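Local coordinates for uncharacterized protein (Wolinella succinogenes, PDB 3JYG), which is of uncharacterised function but belongs to the 6-pyruvoyl tetrahydropterin synthase family, forms an assembly of three chains and carries a bound zinc ion, at residues A[141-153]-A[166-180]. Sequence-based numbering, arbitrary orientation.
Sequences SESIASWLLELLR and VEFLETPKSRARVYN
With CG anti to the backbone N (chi1 -175°), Phe168 turns its ring under Ile144, whose CG2, likewise anti to its own N, sits over the ring centre 3.8 Å from the centroid, 9° off the normal. This CH-pi contact belongs to a helix packed on a beta hairpin, 166-169 and 174-180, in the alpha+beta tunnelling fold (T-fold) of the 6-pyruvoyl tetrahydropterin synthase family. Ala145 CB rests between Phe168 CB (3.9 Å) and Val178 CG2, one from each strand. Further along, Leu149 straddles both strands too. Its CB meets Val166 CG2, while CD2 presses on Val178 CG1 at 3.5 Å. Leu152 CD1 adds to the Val166 CG2 contact at 3.7 Å. At the exposed end, Asn180 OD1 lies 3.5 Å above the centre of the Arg153 guanidinium; Asn180 ND2 bonds instead to Val163 O. Strand 174-180 also pairs with a strand of the second subunit, so the sheet continues across the interface, and Glu142 OE2 accepts from Val60 N of that subunit. At the helix start, near the zinc ion, the Glu170 carboxylate is held from the helix side: Ser141 OG donates to the anti lone pair of Glu170 OE1 at 2.8 Å.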
ATOM      1  N   SER A 141      -6.602  -2.752  16.693  1.00 13.62           N
ATOM      2  CA  SER A 141      -5.628  -2.889  15.611  1.00 15.08           C
ATOM      3  C   SER A 141      -4.242  -2.442  15.976  1.00 14.38           C
ATOM      4  O   SER A 141      -3.299  -3.134  15.681  1.00 15.14           O
ATOM      5  CB  SER A 141      -6.091  -2.093  14.399  1.00 13.38           C
ATOM      6  OG  SER A 141      -7.289  -2.719  13.975  1.00 22.12           O
ATOM      7  N   GLU A 142      -4.118  -1.258  16.579  1.00 13.53           N
ATOM      8  CA  GLU A 142      -2.784  -0.741  17.011  1.00 13.47           C
ATOM      9  C   GLU A 142      -2.129  -1.618  18.071  1.00 13.75           C
ATOM     10  O   GLU A 142      -0.915  -1.811  18.062  1.00 13.67           O
ATOM     11  CB  GLU A 142      -2.872   0.703  17.554  1.00 13.32           C
ATOM     12  CG  GLU A 142      -3.527   1.716  16.606  1.00 14.24           C
ATOM     13  CD  GLU A 142      -5.033   1.868  16.843  1.00 17.27           C
ATOM     14  OE1 GLU A 142      -5.785   0.842  16.869  1.00 15.20           O
ATOM     15  OE2 GLU A 142      -5.481   3.026  16.991  1.00 17.49           O
ATOM     16  N   SER A 143      -2.919  -2.172  18.992  1.00 15.14           N
ATOM     17  CA  SER A 143      -2.305  -2.976  20.057  1.00 15.44           C
ATOM     18  C   SER A 143      -1.845  -4.306  19.495  1.00 15.20           C
ATOM     19  O   SER A 143      -0.783  -4.825  19.885  1.00 14.78           O
ATOM     20  CB  SER A 143      -3.284  -3.194  21.213  1.00 17.03           C
ATOM     21  OG  SER A 143      -3.593  -1.950  21.811  1.00 19.25           O
ATOM     22  N   ILE A 144      -2.640  -4.873  18.592  1.00 13.47           N
ATOM     23  CA  ILE A 144      -2.223  -6.118  17.903  1.00 12.77           C
ATOM     24  C   ILE A 144      -0.930  -5.974  17.073  1.00 12.56           C
ATOM     25  O   ILE A 144      -0.007  -6.832  17.152  1.00 12.71           O
ATOM     26  CB  ILE A 144      -3.406  -6.681  17.068  1.00 13.22           C
ATOM     27  CG1 ILE A 144      -4.506  -7.164  18.050  1.00 12.62           C
ATOM     28  CG2 ILE A 144      -2.964  -7.836  16.116  1.00 13.00           C
ATOM     29  CD1 ILE A 144      -5.906  -7.468  17.356  1.00 18.58           C
ATOM     30  N   ALA A 145      -0.876  -4.907  16.278  1.00 13.01           N
ATOM     31  CA  ALA A 145       0.308  -4.557  15.494  1.00 13.55           C
ATOM     32  C   ALA A 145       1.554  -4.403  16.404  1.00 14.11           C
ATOM     33  O   ALA A 145       2.581  -4.994  16.101  1.00 14.15           O
ATOM     34  CB  ALA A 145       0.078  -3.267  14.715  1.00 13.22           C
ATOM     35  N   SER A 146       1.440  -3.654  17.501  1.00 14.21           N
ATOM     36  CA  SER A 146       2.558  -3.520  18.481  1.00 15.18           C
ATOM     37  C   SER A 146       3.017  -4.824  19.091  1.00 14.29           C
ATOM     38  O   SER A 146       4.215  -5.033  19.271  1.00 15.11           O
ATOM     39  CB  SER A 146       2.181  -2.612  19.668  1.00 14.98           C
ATOM     40  OG  SER A 146       1.575  -1.415  19.194  1.00 21.68           O
ATOM     41  N   TRP A 147       2.058  -5.693  19.423  1.00 14.38           N
ATOM     42  CA  TRP A 147       2.328  -6.963  20.032  1.00 14.43           C
ATOM     43  C   TRP A 147       3.104  -7.856  19.045  1.00 15.20           C
ATOM     44  O   TRP A 147       4.133  -8.486  19.373  1.00 14.79           O
ATOM     45  CB  TRP A 147       0.959  -7.610  20.369  1.00 14.81           C
ATOM     46  CG  TRP A 147       1.094  -8.961  20.954  1.00 15.50           C
ATOM     47  CD1 TRP A 147       1.943  -9.347  21.977  1.00 17.86           C
ATOM     48  CD2 TRP A 147       0.387 -10.133  20.546  1.00 15.42           C
ATOM     49  NE1 TRP A 147       1.812 -10.726  22.199  1.00 18.83           N
ATOM     50  CE2 TRP A 147       0.860 -11.216  21.340  1.00 17.76           C
ATOM     51  CE3 TRP A 147      -0.615 -10.375  19.595  1.00 20.59           C
ATOM     52  CZ2 TRP A 147       0.342 -12.497  21.227  1.00 19.31           C
ATOM     53  CZ3 TRP A 147      -1.114 -11.668  19.459  1.00 20.36           C
ATOM     54  CH2 TRP A 147      -0.628 -12.714  20.274  1.00 21.34           C
ATOM     55  N   LEU A 148       2.645  -7.869  17.788  1.00 14.29           N
ATOM     56  CA  LEU A 148       3.313  -8.719  16.794  1.00 13.66           C
ATOM     57  C   LEU A 148       4.670  -8.149  16.415  1.00 13.99           C
ATOM     58  O   LEU A 148       5.622  -8.905  16.182  1.00 14.47           O
ATOM     59  CB  LEU A 148       2.413  -8.939  15.557  1.00 12.80           C
ATOM     60  CG  LEU A 148       1.068  -9.625  15.809  1.00 14.82           C
ATOM     61  CD1 LEU A 148       0.191  -9.536  14.554  1.00 13.97           C
ATOM     62  CD2 LEU A 148       1.211 -11.085  16.273  1.00 16.48           C
ATOM     63  N   LEU A 149       4.777  -6.822  16.341  1.00 14.86           N
ATOM     64  CA  LEU A 149       6.097  -6.194  16.249  1.00 15.19           C
ATOM     65  C   LEU A 149       7.052  -6.664  17.389  1.00 16.00           C
ATOM     66  O   LEU A 149       8.200  -7.079  17.119  1.00 15.33           O
ATOM     67  CB  LEU A 149       5.984  -4.641  16.211  1.00 14.22           C
ATOM     68  CG  LEU A 149       7.310  -3.878  16.142  1.00 14.41           C
ATOM     69  CD1 LEU A 149       8.132  -4.186  14.910  1.00 15.56           C
ATOM     70  CD2 LEU A 149       7.027  -2.373  16.211  1.00 12.36           C
ATOM     71  N   GLU A 150       6.584  -6.646  18.646  1.00 18.31           N
ATOM     72  CA  GLU A 150       7.452  -7.112  19.748  1.00 19.81           C
ATOM     73  C   GLU A 150       7.878  -8.545  19.535  1.00 19.83           C
ATOM     74  O   GLU A 150       9.049  -8.908  19.740  1.00 20.05           O
ATOM     75  CB  GLU A 150       6.761  -7.069  21.105  1.00 20.54           C
ATOM     76  CG  GLU A 150       6.374  -5.736  21.566  1.00 27.18           C
ATOM     77  CD  GLU A 150       6.183  -5.703  23.100  1.00 32.92           C
ATOM     78  OE1 GLU A 150       5.614  -6.665  23.671  1.00 35.14           O
ATOM     79  OE2 GLU A 150       6.610  -4.715  23.724  1.00 36.72           O
ATOM     80  N   LEU A 151       6.914  -9.378  19.140  1.00 19.38           N
ATOM     81  CA  LEU A 151       7.167 -10.774  18.952  1.00 19.66           C
ATOM     82  C   LEU A 151       8.272 -10.987  17.866  1.00 19.24           C
ATOM     83  O   LEU A 151       9.231 -11.751  18.051  1.00 18.60           O
ATOM     84  CB  LEU A 151       5.839 -11.466  18.595  1.00 21.28           C
ATOM     85  CG  LEU A 151       5.873 -12.946  18.217  1.00 24.58           C
ATOM     86  CD1 LEU A 151       6.644 -13.706  19.305  1.00 27.92           C
ATOM     87  CD2 LEU A 151       4.443 -13.441  18.148  1.00 24.04           C
ATOM     88  N   LEU A 152       8.139 -10.273  16.749  1.00 19.01           N
ATOM     89  CA  LEU A 152       9.066 -10.401  15.633  1.00 18.96           C
ATOM     90  C   LEU A 152      10.412  -9.830  16.018  1.00 19.25           C
ATOM     91  O   LEU A 152      11.435 -10.444  15.752  1.00 19.18           O
ATOM     92  CB  LEU A 152       8.523  -9.697  14.379  1.00 18.72           C
ATOM     93  CG  LEU A 152       7.308 -10.378  13.729  1.00 19.36           C
ATOM     94  CD1 LEU A 152       6.474  -9.364  12.984  1.00 20.70           C
ATOM     95  CD2 LEU A 152       7.777 -11.495  12.776  1.00 21.56           C
ATOM     96  N   ARG A 153      10.436  -8.666  16.650  1.00 19.82           N
ATOM     97  CA  ARG A 153      11.756  -8.121  17.051  1.00 22.40           C
ATOM     98  C   ARG A 153      12.561  -9.085  17.900  1.00 23.75           C
ATOM     99  O   ARG A 153      13.780  -9.165  17.742  1.00 24.91           O
ATOM    100  CB  ARG A 153      11.665  -6.764  17.750  1.00 21.82           C
ATOM    101  CG  ARG A 153      11.306  -5.619  16.804  1.00 20.79           C
ATOM    102  CD  ARG A 153      10.935  -4.386  17.607  1.00 21.90           C
ATOM    103  NE  ARG A 153      12.130  -3.789  18.203  1.00 24.68           N
ATOM    104  CZ  ARG A 153      12.146  -2.773  19.076  1.00 27.63           C
ATOM    105  NH1 ARG A 153      11.010  -2.193  19.535  1.00 22.76           N
ATOM    106  NH2 ARG A 153      13.321  -2.364  19.524  1.00 25.83           N
ATOM    107  N   VAL A 166       5.331  -3.190  11.395  1.00 14.99           N
ATOM    108  CA  VAL A 166       4.271  -4.170  11.172  1.00 14.79           C
ATOM    109  C   VAL A 166       2.981  -3.408  10.933  1.00 14.61           C
ATOM    110  O   VAL A 166       2.697  -2.437  11.625  1.00 14.22           O
ATOM    111  CB  VAL A 166       4.093  -5.002  12.426  1.00 14.63           C
ATOM    112  CG1 VAL A 166       2.816  -5.851  12.365  1.00 14.78           C
ATOM    113  CG2 VAL A 166       5.310  -5.862  12.635  1.00 12.26           C
ATOM    114  N   GLU A 167       2.226  -3.818   9.932  1.00 14.10           N
ATOM    115  CA  GLU A 167       0.908  -3.254   9.695  1.00 13.94           C
ATOM    116  C   GLU A 167      -0.138  -4.279  10.121  1.00 14.38           C
ATOM    117  O   GLU A 167       0.039  -5.497   9.951  1.00 13.61           O
ATOM    118  CB  GLU A 167       0.678  -2.929   8.208  1.00 14.96           C
ATOM    119  CG  GLU A 167       1.673  -1.938   7.610  1.00 17.05           C
ATOM    120  CD  GLU A 167       1.368  -1.652   6.143  1.00 23.81           C
ATOM    121  OE1 GLU A 167       2.208  -2.034   5.290  1.00 24.07           O
ATOM    122  OE2 GLU A 167       0.268  -1.108   5.857  1.00 24.45           O
ATOM    123  N   PHE A 168      -1.229  -3.780  10.664  1.00 14.78           N
ATOM    124  CA  PHE A 168      -2.384  -4.644  10.913  1.00 15.73           C
ATOM    125  C   PHE A 168      -3.659  -4.002  10.353  1.00 16.55           C
ATOM    126  O   PHE A 168      -4.062  -2.902  10.786  1.00 15.25           O
ATOM    127  CB  PHE A 168      -2.490  -5.034  12.386  1.00 15.22           C
ATOM    128  CG  PHE A 168      -3.601  -6.017  12.655  1.00 16.19           C
ATOM    129  CD1 PHE A 168      -3.442  -7.378  12.337  1.00 20.35           C
ATOM    130  CD2 PHE A 168      -4.825  -5.575  13.147  1.00 16.80           C
ATOM    131  CE1 PHE A 168      -4.510  -8.304  12.539  1.00 18.66           C
ATOM    132  CE2 PHE A 168      -5.906  -6.497  13.336  1.00 17.07           C
ATOM    133  CZ  PHE A 168      -5.717  -7.859  13.065  1.00 16.71           C
ATOM    134  N   LEU A 169      -4.231  -4.665   9.338  1.00 17.00           N
ATOM    135  CA  LEU A 169      -5.459  -4.217   8.697  1.00 19.72           C
ATOM    136  C   LEU A 169      -6.657  -4.858   9.424  1.00 21.20           C
ATOM    137  O   LEU A 169      -6.786  -6.090   9.522  1.00 20.68           O
ATOM    138  CB  LEU A 169      -5.453  -4.533   7.177  1.00 19.96           C
ATOM    139  CG  LEU A 169      -4.518  -3.876   6.144  1.00 20.41           C
ATOM    140  CD1 LEU A 169      -3.074  -4.047   6.494  1.00 22.38           C
ATOM    141  CD2 LEU A 169      -4.727  -4.439   4.713  1.00 26.79           C
ATOM    142  N   GLU A 170      -7.489  -3.997  10.001  1.00 22.70           N
ATOM    143  CA  GLU A 170      -8.670  -4.400  10.722  1.00 24.77           C
ATOM    144  C   GLU A 170      -9.820  -4.647   9.699  1.00 24.80           C
ATOM    145  O   GLU A 170     -10.681  -5.529   9.881  1.00 22.22           O
ATOM    146  CB  GLU A 170      -9.057  -3.246  11.634  1.00 26.79           C
ATOM    147  CG  GLU A 170     -10.272  -3.462  12.455  1.00 30.77           C
ATOM    148  CD  GLU A 170     -10.704  -2.174  13.107  1.00 36.93           C
ATOM    149  OE1 GLU A 170      -9.867  -1.575  13.851  1.00 40.54           O
ATOM    150  OE2 GLU A 170     -11.863  -1.772  12.871  1.00 36.40           O
ATOM    151  N   THR A 171      -9.851  -3.795   8.668  1.00 25.10           N
ATOM    152  CA  THR A 171     -10.788  -3.916   7.555  1.00 26.29           C
ATOM    153  C   THR A 171     -10.032  -3.566   6.249  1.00 27.79           C
ATOM    154  O   THR A 171      -8.889  -3.071   6.303  1.00 27.86           O
ATOM    155  CB  THR A 171     -12.046  -3.007   7.730  1.00 26.68           C
ATOM    156  OG1 THR A 171     -11.716  -1.633   7.498  1.00 25.96           O
ATOM    157  CG2 THR A 171     -12.703  -3.173   9.122  1.00 27.53           C
ATOM    158  N   PRO A 172     -10.634  -3.841   5.076  1.00 28.90           N
ATOM    159  CA  PRO A 172      -9.859  -3.442   3.910  1.00 28.45           C
ATOM    160  C   PRO A 172      -9.714  -1.926   3.907  1.00 28.15           C
ATOM    161  O   PRO A 172      -8.802  -1.408   3.282  1.00 29.96           O
ATOM    162  CB  PRO A 172     -10.730  -3.906   2.746  1.00 28.51           C
ATOM    163  CG  PRO A 172     -12.159  -3.844   3.295  1.00 29.53           C
ATOM    164  CD  PRO A 172     -11.944  -4.425   4.684  1.00 29.27           C
ATOM    165  N   LYS A 173     -10.557  -1.235   4.667  1.00 26.70           N
ATOM    166  CA  LYS A 173     -10.579   0.212   4.641  1.00 25.89           C
ATOM    167  C   LYS A 173      -9.766   0.896   5.726  1.00 23.86           C
ATOM    168  O   LYS A 173      -9.593   2.098   5.681  1.00 22.43           O
ATOM    169  CB  LYS A 173     -12.021   0.705   4.801  1.00 26.84           C
ATOM    170  CG  LYS A 173     -12.386   1.780   3.873  1.00 30.23           C
ATOM    171  CD  LYS A 173     -12.799   1.138   2.550  1.00 34.19           C
ATOM    172  CE  LYS A 173     -12.785   2.129   1.377  1.00 37.04           C
ATOM    173  NZ  LYS A 173     -12.704   1.370   0.087  1.00 35.08           N
ATOM    174  N   SER A 174      -9.301   0.160   6.724  1.00 23.59           N
ATOM    175  CA  SER A 174      -8.721   0.824   7.880  1.00 22.95           C
ATOM    176  C   SER A 174      -7.631  -0.047   8.466  1.00 22.47           C
ATOM    177  O   SER A 174      -7.783  -1.294   8.586  1.00 20.76           O
ATOM    178  CB  SER A 174      -9.803   1.105   8.911  1.00 24.50           C
ATOM    179  OG  SER A 174     -10.352  -0.112   9.408  1.00 27.42           O
ATOM    180  N   ARG A 175      -6.530   0.606   8.831  1.00 20.08           N
ATOM    181  CA  ARG A 175      -5.358  -0.113   9.267  1.00 18.76           C
ATOM    182  C   ARG A 175      -4.439   0.700  10.168  1.00 18.05           C
ATOM    183  O   ARG A 175      -4.500   1.931  10.195  1.00 17.56           O
ATOM    184  CB  ARG A 175      -4.590  -0.604   8.062  1.00 19.12           C
ATOM    185  CG  ARG A 175      -4.135   0.474   7.128  1.00 21.56           C
ATOM    186  CD  ARG A 175      -3.862  -0.170   5.764  1.00 30.90           C
ATOM    187  NE  ARG A 175      -3.599   0.836   4.748  1.00 38.89           N
ATOM    188  CZ  ARG A 175      -4.474   1.290   3.849  1.00 40.76           C
ATOM    189  NH1 ARG A 175      -4.061   2.213   2.999  1.00 38.88           N
ATOM    190  NH2 ARG A 175      -5.728   0.817   3.778  1.00 42.31           N
ATOM    191  N   ALA A 176      -3.639  -0.032  10.925  1.00 16.22           N
ATOM    192  CA  ALA A 176      -2.684   0.505  11.848  1.00 15.36           C
ATOM    193  C   ALA A 176      -1.307   0.086  11.389  1.00 15.75           C
ATOM    194  O   ALA A 176      -1.137  -0.898  10.670  1.00 14.29           O
ATOM    195  CB  ALA A 176      -2.942  -0.021  13.233  1.00 15.13           C
ATOM    196  N   ARG A 177      -0.315   0.852  11.818  1.00 16.05           N
ATOM    197  CA  ARG A 177       1.050   0.547  11.511  1.00 16.62           C
ATOM    198  C   ARG A 177       1.831   1.004  12.751  1.00 16.46           C
ATOM    199  O   ARG A 177       1.494   2.027  13.402  1.00 13.66           O
ATOM    200  CB  ARG A 177       1.473   1.290  10.261  1.00 17.23           C
ATOM    201  CG  ARG A 177       2.806   0.791   9.609  1.00 20.50           C
ATOM    202  CD  ARG A 177       2.965   1.259   8.168  1.00 21.39           C
ATOM    203  NE  ARG A 177       4.166   0.665   7.611  1.00 25.67           N
ATOM    204  CZ  ARG A 177       4.533   0.692   6.339  1.00 26.55           C
ATOM    205  NH1 ARG A 177       3.746   1.239   5.416  1.00 27.62           N
ATOM    206  NH2 ARG A 177       5.682   0.124   5.986  1.00 22.89           N
ATOM    207  N   VAL A 178       2.788   0.167  13.132  1.00 16.15           N
ATOM    208  CA  VAL A 178       3.710   0.554  14.177  1.00 17.51           C
ATOM    209  C   VAL A 178       5.139   0.440  13.612  1.00 18.56           C
ATOM    210  O   VAL A 178       5.529  -0.606  13.086  1.00 18.26           O
ATOM    211  CB  VAL A 178       3.513  -0.297  15.453  1.00 17.23           C
ATOM    212  CG1 VAL A 178       4.557   0.105  16.509  1.00 18.69           C
ATOM    213  CG2 VAL A 178       2.059  -0.165  16.024  1.00 14.86           C
ATOM    214  N   TYR A 179       5.894   1.533  13.736  1.00 20.34           N
ATOM    215  CA  TYR A 179       7.209   1.667  13.183  1.00 22.45           C
ATOM    216  C   TYR A 179       8.237   1.468  14.284  1.00 24.37           C
ATOM    217  O   TYR A 179       8.164   2.093  15.339  1.00 23.29           O
ATOM    218  CB  TYR A 179       7.398   3.074  12.598  1.00 22.40           C
ATOM    219  CG  TYR A 179       6.791   3.231  11.249  1.00 24.63           C
ATOM    220  CD1 TYR A 179       7.438   2.740  10.102  1.00 26.75           C
ATOM    221  CD2 TYR A 179       5.571   3.873  11.091  1.00 24.19           C
ATOM    222  CE1 TYR A 179       6.845   2.890   8.820  1.00 28.78           C
ATOM    223  CE2 TYR A 179       5.001   4.017   9.825  1.00 25.04           C
ATOM    224  CZ  TYR A 179       5.630   3.525   8.728  1.00 24.12           C
ATOM    225  OH  TYR A 179       5.046   3.696   7.514  1.00 34.29           O
ATOM    226  N   ASN A 180       9.195   0.600  13.995  1.00 27.07           N
ATOM    227  CA  ASN A 180      10.313   0.366  14.855  1.00 29.93           C
ATOM    228  C   ASN A 180      11.351   1.422  14.501  1.00 32.57           C
ATOM    229  O   ASN A 180      12.260   1.191  13.674  1.00 32.99           O
ATOM    230  CB  ASN A 180      10.857  -1.040  14.648  1.00 30.41           C
ATOM    231  CG  ASN A 180      12.048  -1.326  15.513  1.00 29.52           C
ATOM    232  OD1 ASN A 180      12.351  -0.560  16.415  1.00 28.98           O
ATOM    233  ND2 ASN A 180      12.748  -2.413  15.226  1.00 28.10           N
TER
HETATM  234  O   HOH W   1      -9.044  -0.415  16.704  1.00 28.60           O